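Local coordinates for uncharacterized protein (Bacteroides ovatus CL02T12C04, PDB 6PTM) that is probably an exo-acting carrageenase of glycoside hydrolase family 42, cutting residues from the ends of carrageenan chains, at residues 234-238 with 262-266; 294-299 with 406-410. One frame throughout, in Å; residues are numbered along the deposited sequence.

Both contacts are mostly buried and lie outside the strands of the probable (beta/alpha)8 barrel. Interaction 1, its centre about 31 Å from that of the chain, packs the start of a short helix and the two residues before it on a longer helix through apolar side chains, with Trp237 and Gln265 partly exposed at one side. Interaction 2, deeper at about 18 Å from the same centre, joins two irregular loops with one backbone-to-backbone hydrogen bond, a second from a backbone N to a carboxylate, and a bridging water. The centres of interactions 1 and 2 are about 22 Å apart. Helix 358-385 borders both, meeting Arg264 in 262-266 and Trp296, Cys298 and Ile299 in 294-299.

Interaction 1 (234-238 with 262-266); sequences FPKWA and LARQV
Val266 is the knot of this contact, its two methyls dividing the work between them. CG1, anti to the backbone N (chi1 168°), reaches Pro235 CG at 4.1 Å and also meets Phe234 CE1. That setting turns CG2 to the other side of the side chain, where it touches both Phe234 CZ and Trp237 CZ2 at 3.9 Å. Phe234 comes in with the far end of its ring: CZ lies 4.0 Å from Ala263 CA, and Leu262 O sits at the ring edge, near its plane. The proline that follows lays its own CD over one face of the same phenyl. Next to this group Leu262 sends CD2 against Ala238, 3.7 Å from Ala238 CB and 3.3 Å from Ala238 O, so a methyl packs on both the side chain and the carbonyl. All of these residues except Trp237 are buried. In the fold, which reads as a (beta/alpha)8 barrel, helix 261-278 leads from strand 225-230 to strand 288-292, and the short helix 236-241, with Pro235 at its N-cap, belongs to the long connection ahead of it. Toward solvent the packing thins. Trp237 and Gln265 are both partly exposed, and Trp237 CZ3 comes only to 4.3 Å from Leu262 CD1. The extended Gln265 side chain brings NE2 to the edge of the indole, 3.9 Å from Trp237 CH2, with amide and ring planes 22° apart; this is a lateral touch, not a stack. Both N-H groups bond elsewhere, Gln265 NE2 to Asn204 OD1 and Trp237 NE1 to Val201 O, in the loop after strand 192-197.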
ATOM      1  N   PHE A 234     -24.604   8.910   7.860  1.00 20.12           N
ATOM      2  CA  PHE A 234     -25.805   8.186   7.408  1.00 20.57           C
ATOM      3  C   PHE A 234     -27.001   9.118   7.598  1.00 21.16           C
ATOM      4  O   PHE A 234     -27.076   9.823   8.597  1.00 20.11           O
ATOM      5  CB  PHE A 234     -25.847   6.855   8.145  1.00 20.09           C
ATOM      6  CG  PHE A 234     -26.885   5.936   7.592  1.00 21.40           C
ATOM      7  CD1 PHE A 234     -26.655   5.253   6.407  1.00 21.35           C
ATOM      8  CD2 PHE A 234     -28.092   5.757   8.242  1.00 22.26           C
ATOM      9  CE1 PHE A 234     -27.620   4.414   5.887  1.00 21.44           C
ATOM     10  CE2 PHE A 234     -29.059   4.926   7.698  1.00 20.39           C
ATOM     11  CZ  PHE A 234     -28.813   4.243   6.542  1.00 21.06           C
ATOM     12  N   PRO A 235     -27.957   9.212   6.647  1.00 21.59           N
ATOM     13  CA  PRO A 235     -28.959  10.288   6.708  1.00 23.63           C
ATOM     14  C   PRO A 235     -29.899  10.220   7.933  1.00 26.04           C
ATOM     15  O   PRO A 235     -30.379   9.135   8.275  1.00 23.82           O
ATOM     16  CB  PRO A 235     -29.741  10.137   5.400  1.00 22.72           C
ATOM     17  CG  PRO A 235     -29.529   8.686   5.011  1.00 22.79           C
ATOM     18  CD  PRO A 235     -28.119   8.351   5.479  1.00 21.31           C
ATOM     19  N   LYS A 236     -30.147  11.372   8.575  1.00 26.09           N
ATOM     20  CA  LYS A 236     -30.933  11.460   9.832  1.00 29.05           C
ATOM     21  C   LYS A 236     -32.352  10.913   9.601  1.00 25.08           C
ATOM     22  O   LYS A 236     -32.881  10.279  10.502  1.00 24.86           O
ATOM     23  CB  LYS A 236     -30.947  12.898  10.373  1.00 34.30           C
ATOM     24  CG  LYS A 236     -29.638  13.322  11.023  1.00 40.05           C
ATOM     25  CD  LYS A 236     -29.378  12.634  12.354  1.00 47.09           C
ATOM     26  CE  LYS A 236     -27.922  12.638  12.768  1.00 54.80           C
ATOM     27  NZ  LYS A 236     -27.405  14.024  12.846  1.00 60.77           N
ATOM     28  N   TRP A 237     -32.964  11.122   8.449  1.00 23.28           N
ATOM     29  CA  TRP A 237     -34.348  10.621   8.253  1.00 24.40           C
ATOM     30  C   TRP A 237     -34.367   9.097   8.438  1.00 25.15           C
ATOM     31  O   TRP A 237     -35.366   8.575   8.984  1.00 22.23           O
ATOM     32  CB  TRP A 237     -34.922  11.041   6.903  1.00 24.15           C
ATOM     33  CG  TRP A 237     -34.236  10.375   5.747  1.00 26.45           C
ATOM     34  CD1 TRP A 237     -33.259  10.915   4.947  1.00 27.15           C
ATOM     35  CD2 TRP A 237     -34.477   9.044   5.245  1.00 23.65           C
ATOM     36  NE1 TRP A 237     -32.882  10.007   3.990  1.00 25.57           N
ATOM     37  CE2 TRP A 237     -33.587   8.846   4.172  1.00 22.50           C
ATOM     38  CE3 TRP A 237     -35.322   7.994   5.622  1.00 23.41           C
ATOM     39  CZ2 TRP A 237     -33.536   7.652   3.466  1.00 24.05           C
ATOM     40  CZ3 TRP A 237     -35.253   6.801   4.938  1.00 22.18           C
ATOM     41  CH2 TRP A 237     -34.390   6.641   3.861  1.00 23.77           C
ATOM     42  N   ALA A 238     -33.331   8.394   7.966  1.00 24.08           N
ATOM     43  CA  ALA A 238     -33.241   6.918   8.048  1.00 24.70           C
ATOM     44  C   ALA A 238     -33.031   6.524   9.506  1.00 22.78           C
ATOM     45  O   ALA A 238     -33.599   5.509   9.941  1.00 25.79           O
ATOM     46  CB  ALA A 238     -32.107   6.404   7.189  1.00 24.84           C
ATOM     47  N   LEU A 262     -32.352  -1.198   5.780  1.00 18.67           N
ATOM     48  CA  LEU A 262     -32.528   0.220   5.441  1.00 19.73           C
ATOM     49  C   LEU A 262     -31.160   0.762   4.996  1.00 21.58           C
ATOM     50  O   LEU A 262     -31.114   1.681   4.148  1.00 21.84           O
ATOM     51  CB  LEU A 262     -33.114   0.957   6.643  1.00 20.62           C
ATOM     52  CG  LEU A 262     -33.397   2.428   6.413  1.00 20.94           C
ATOM     53  CD1 LEU A 262     -34.479   2.595   5.369  1.00 21.45           C
ATOM     54  CD2 LEU A 262     -33.775   3.101   7.711  1.00 22.37           C
ATOM     55  N   ALA A 263     -30.074   0.171   5.481  1.00 21.47           N
ATOM     56  CA  ALA A 263     -28.715   0.545   5.041  1.00 21.31           C
ATOM     57  C   ALA A 263     -28.559   0.156   3.572  1.00 20.53           C
ATOM     58  O   ALA A 263     -28.064   0.978   2.782  1.00 19.37           O
ATOM     59  CB  ALA A 263     -27.678  -0.105   5.928  1.00 23.00           C
ATOM     60  N   ARG A 264     -28.971  -1.059   3.209  1.00 19.53           N
ATOM     61  CA  ARG A 264     -28.899  -1.550   1.813  1.00 19.41           C
ATOM     62  C   ARG A 264     -29.822  -0.710   0.887  1.00 18.71           C
ATOM     63  O   ARG A 264     -29.394  -0.386  -0.259  1.00 15.78           O
ATOM     64  CB  ARG A 264     -29.180  -3.055   1.783  1.00 20.90           C
ATOM     65  CG  ARG A 264     -28.324  -3.819   2.785  1.00 23.19           C
ATOM     66  CD  ARG A 264     -27.362  -4.786   2.140  1.00 24.18           C
ATOM     67  NE  ARG A 264     -26.283  -5.240   3.033  1.00 24.31           N
ATOM     68  CZ  ARG A 264     -25.498  -6.285   2.763  1.00 22.97           C
ATOM     69  NH1 ARG A 264     -25.718  -7.003   1.670  1.00 23.13           N
ATOM     70  NH2 ARG A 264     -24.514  -6.620   3.582  1.00 21.36           N
ATOM     71  N   GLN A 265     -31.033  -0.364   1.328  1.00 19.39           N
ATOM     72  CA  GLN A 265     -31.932   0.524   0.533  1.00 19.97           C
ATOM     73  C   GLN A 265     -31.186   1.845   0.248  1.00 19.24           C
ATOM     74  O   GLN A 265     -31.168   2.325  -0.913  1.00 19.03           O
ATOM     75  CB  GLN A 265     -33.255   0.778   1.267  1.00 20.74           C
ATOM     76  CG  GLN A 265     -34.134   1.855   0.598  1.00 20.49           C
ATOM     77  CD  GLN A 265     -35.294   2.246   1.483  1.00 22.74           C
ATOM     78  OE1 GLN A 265     -35.934   1.368   2.035  1.00 21.48           O
ATOM     79  NE2 GLN A 265     -35.519   3.548   1.693  1.00 20.59           N
ATOM     80  N   VAL A 266     -30.581   2.425   1.269  1.00 17.97           N
ATOM     81  CA  VAL A 266     -30.008   3.793   1.163  1.00 19.62           C
ATOM     82  C   VAL A 266     -28.807   3.742   0.210  1.00 19.30           C
ATOM     83  O   VAL A 266     -28.705   4.608  -0.703  1.00 18.27           O
ATOM     84  CB  VAL A 266     -29.676   4.404   2.544  1.00 18.62           C
ATOM     85  CG1 VAL A 266     -28.832   5.657   2.399  1.00 19.71           C
ATOM     86  CG2 VAL A 266     -30.932   4.718   3.358  1.00 18.63           C
TER

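Interaction 2 (294-299 with 406-410); sequences PHWNCI and DSGID
Trp296 and Ser407 make the backbone bond at the middle of this contact: Trp296 N donates to Ser407 O over 2.8 Å at 159°, while the indole also has that oxygen at its edge. The second direct bond uses a side chain: Cys298 N donates to Asp406 OD2 at 3.2 Å and 155°, and the carboxylate takes it on its anti lone pair. With chi1 at 64°, Asp406 CG stands between its backbone N and carbonyl carbon, which aims the carboxylate across at 297-299. The other oxygen is bridged by a water that donates to Asp406 OD1 (2.8 Å) and to Asn297 OD1 (2.7 Å); Asn297 ND2 is held by Trp303 O. Within 406-410, Ile409 N is tied back to Ser407 OG at 3.1 Å, an ST turn. Replacing Asp406 by an alanine removes the carboxylate, which would probably leave Cys298 N without its acceptor, cost the water one of its acceptors and open a gap beside Ile299 CD1. The two loops run nearly antiparallel without forming a strand pair. In this probable (beta/alpha)8 barrel, 294-299 follows strand 288-292, the fourth, whose end carries the acid/base glutamate in related clan A hydrolases, and 406-410 belongs to the connection after the fifth, strand 391-394. Weaker CA-H...O contacts run alongside: Asn297 CA lies 3.5 Å from Asp406 O, and His295 CA reaches Ser407 O. Trp296 O and Asp406 O, two acceptors, face each other; Asn367 ND2 donates to both, weakly to the latter. Packing closes the ends: Ile299 CD1 lies 3.6 Å from the carboxylate carbon Asp406 CG, and Ile409 CD1 makes apolar contact with Pro294 CG and, at the indole edge, Trp296 CZ3.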
ATOM      1  N   PRO A 294     -11.973   0.863   6.299  1.00 14.59           N
ATOM      2  CA  PRO A 294     -12.998   0.034   6.937  1.00 14.70           C
ATOM      3  C   PRO A 294     -12.393  -0.948   7.953  1.00 14.09           C
ATOM      4  O   PRO A 294     -11.241  -1.418   7.776  1.00 14.05           O
ATOM      5  CB  PRO A 294     -13.610  -0.721   5.746  1.00 15.11           C
ATOM      6  CG  PRO A 294     -12.440  -0.852   4.823  1.00 16.06           C
ATOM      7  CD  PRO A 294     -11.814   0.535   4.868  1.00 14.61           C
ATOM      8  N   HIS A 295     -13.157  -1.195   9.022  1.00 12.75           N
ATOM      9  CA  HIS A 295     -12.893  -2.251  10.019  1.00 12.84           C
ATOM     10  C   HIS A 295     -14.098  -2.329  10.948  1.00 12.71           C
ATOM     11  O   HIS A 295     -14.780  -1.271  11.165  1.00 11.85           O
ATOM     12  CB  HIS A 295     -11.542  -2.066  10.737  1.00 13.71           C
ATOM     13  CG  HIS A 295     -11.158  -0.649  11.060  1.00 14.89           C
ATOM     14  ND1 HIS A 295     -11.550  -0.032  12.219  1.00 15.39           N
ATOM     15  CD2 HIS A 295     -10.353   0.238  10.419  1.00 16.29           C
ATOM     16  CE1 HIS A 295     -11.062   1.196  12.257  1.00 16.27           C
ATOM     17  NE2 HIS A 295     -10.296   1.386  11.179  1.00 15.61           N
ATOM     18  N   TRP A 296     -14.364  -3.557  11.382  1.00 13.37           N
ATOM     19  CA  TRP A 296     -15.488  -3.959  12.257  1.00 14.23           C
ATOM     20  C   TRP A 296     -14.922  -4.707  13.455  1.00 15.63           C
ATOM     21  O   TRP A 296     -15.337  -5.870  13.700  1.00 15.35           O
ATOM     22  CB  TRP A 296     -16.496  -4.785  11.456  1.00 14.61           C
ATOM     23  CG  TRP A 296     -17.298  -3.954  10.498  1.00 14.52           C
ATOM     24  CD1 TRP A 296     -18.543  -3.447  10.720  1.00 14.23           C
ATOM     25  CD2 TRP A 296     -16.917  -3.496   9.187  1.00 14.21           C
ATOM     26  NE1 TRP A 296     -18.975  -2.736   9.640  1.00 14.63           N
ATOM     27  CE2 TRP A 296     -18.017  -2.772   8.671  1.00 13.98           C
ATOM     28  CE3 TRP A 296     -15.799  -3.693   8.376  1.00 13.35           C
ATOM     29  CZ2 TRP A 296     -18.006  -2.190   7.410  1.00 14.20           C
ATOM     30  CZ3 TRP A 296     -15.785  -3.124   7.123  1.00 14.48           C
ATOM     31  CH2 TRP A 296     -16.870  -2.376   6.650  1.00 13.04           C
ATOM     32  N   ASN A 297     -13.932  -4.086  14.109  1.00 15.39           N
ATOM     33  CA  ASN A 297     -13.254  -4.693  15.274  1.00 16.32           C
ATOM     34  C   ASN A 297     -14.317  -5.051  16.314  1.00 16.21           C
ATOM     35  O   ASN A 297     -15.255  -4.266  16.516  1.00 16.70           O
ATOM     36  CB  ASN A 297     -12.208  -3.786  15.914  1.00 15.01           C
ATOM     37  CG  ASN A 297     -11.077  -3.414  14.978  1.00 15.80           C
ATOM     38  OD1 ASN A 297     -10.800  -4.137  14.023  1.00 15.31           O
ATOM     39  ND2 ASN A 297     -10.358  -2.332  15.298  1.00 13.99           N
ATOM     40  N   CYS A 298     -14.157  -6.208  16.942  1.00 16.52           N
ATOM     41  CA  CYS A 298     -15.219  -6.862  17.732  1.00 16.70           C
ATOM     42  C   CYS A 298     -14.599  -7.570  18.952  1.00 17.32           C
ATOM     43  O   CYS A 298     -15.188  -8.542  19.417  1.00 18.14           O
ATOM     44  CB  CYS A 298     -15.996  -7.800  16.816  1.00 15.65           C
ATOM     45  SG  CYS A 298     -15.017  -9.176  16.159  1.00 15.51           S
ATOM     46  N   ILE A 299     -13.440  -7.125  19.432  1.00 18.26           N
ATOM     47  CA  ILE A 299     -12.854  -7.602  20.719  1.00 19.52           C
ATOM     48  C   ILE A 299     -13.106  -6.521  21.780  1.00 20.74           C
ATOM     49  O   ILE A 299     -12.732  -5.333  21.609  1.00 20.35           O
ATOM     50  CB  ILE A 299     -11.378  -7.997  20.582  1.00 20.08           C
ATOM     51  CG1 ILE A 299     -11.249  -9.180  19.619  1.00 20.07           C
ATOM     52  CG2 ILE A 299     -10.770  -8.299  21.952  1.00 20.04           C
ATOM     53  CD1 ILE A 299      -9.832  -9.555  19.262  1.00 20.42           C
ATOM     54  N   ASP A 406      -9.655  -9.511  13.972  1.00 14.65           N
ATOM     55  CA  ASP A 406     -11.048  -9.259  14.398  1.00 13.62           C
ATOM     56  C   ASP A 406     -11.702  -8.154  13.567  1.00 14.51           C
ATOM     57  O   ASP A 406     -12.869  -7.861  13.823  1.00 15.85           O
ATOM     58  CB  ASP A 406     -11.114  -8.953  15.893  1.00 14.35           C
ATOM     59  CG  ASP A 406     -10.380  -7.677  16.257  1.00 13.60           C
ATOM     60  OD1 ASP A 406      -9.147  -7.625  15.988  1.00 13.63           O
ATOM     61  OD2 ASP A 406     -11.061  -6.754  16.705  1.00 13.39           O
ATOM     62  N   SER A 407     -10.999  -7.540  12.616  1.00 13.69           N
ATOM     63  CA  SER A 407     -11.489  -6.350  11.873  1.00 13.67           C
ATOM     64  C   SER A 407     -12.556  -6.731  10.833  1.00 12.69           C
ATOM     65  O   SER A 407     -13.198  -5.813  10.326  1.00 12.95           O
ATOM     66  CB  SER A 407     -10.355  -5.647  11.161  1.00 12.87           C
ATOM     67  OG  SER A 407      -9.790  -6.520  10.198  1.00 11.71           O
ATOM     68  N   GLY A 408     -12.641  -8.000  10.437  1.00 12.83           N
ATOM     69  CA  GLY A 408     -13.513  -8.454   9.332  1.00 13.29           C
ATOM     70  C   GLY A 408     -12.869  -8.178   7.973  1.00 13.51           C
ATOM     71  O   GLY A 408     -13.530  -8.338   6.921  1.00 13.03           O
ATOM     72  N   ILE A 409     -11.602  -7.766   7.986  1.00 13.03           N
ATOM     73  CA  ILE A 409     -10.839  -7.477   6.754  1.00 13.66           C
ATOM     74  C   ILE A 409     -10.050  -8.721   6.356  1.00 13.72           C
ATOM     75  O   ILE A 409      -9.038  -9.084   7.050  1.00 13.48           O
ATOM     76  CB  ILE A 409      -9.945  -6.241   6.956  1.00 14.47           C
ATOM     77  CG1 ILE A 409     -10.805  -5.018   7.271  1.00 15.61           C
ATOM     78  CG2 ILE A 409      -9.054  -6.020   5.750  1.00 15.03           C
ATOM     79  CD1 ILE A 409     -11.921  -4.713   6.270  1.00 16.85           C
ATOM     80  N   ASP A 410     -10.473  -9.290   5.234  1.00 13.43           N
ATOM     81  CA  ASP A 410      -9.855 -10.461   4.571  1.00 13.57           C
ATOM     82  C   ASP A 410      -9.083  -9.907   3.372  1.00 12.79           C
ATOM     83  O   ASP A 410      -9.702  -9.675   2.340  1.00 12.40           O
ATOM     84  CB  ASP A 410     -10.933 -11.484   4.210  1.00 13.31           C
ATOM     85  CG  ASP A 410     -10.454 -12.756   3.510  1.00 13.75           C
ATOM     86  OD1 ASP A 410      -9.298 -12.783   3.005  1.00 15.70           O
ATOM     87  OD2 ASP A 410     -11.245 -13.709   3.453  1.00 13.80           O
TER
HETATM   88  O   HOH W   1      -8.441  -5.453  14.338  1.00 15.55           O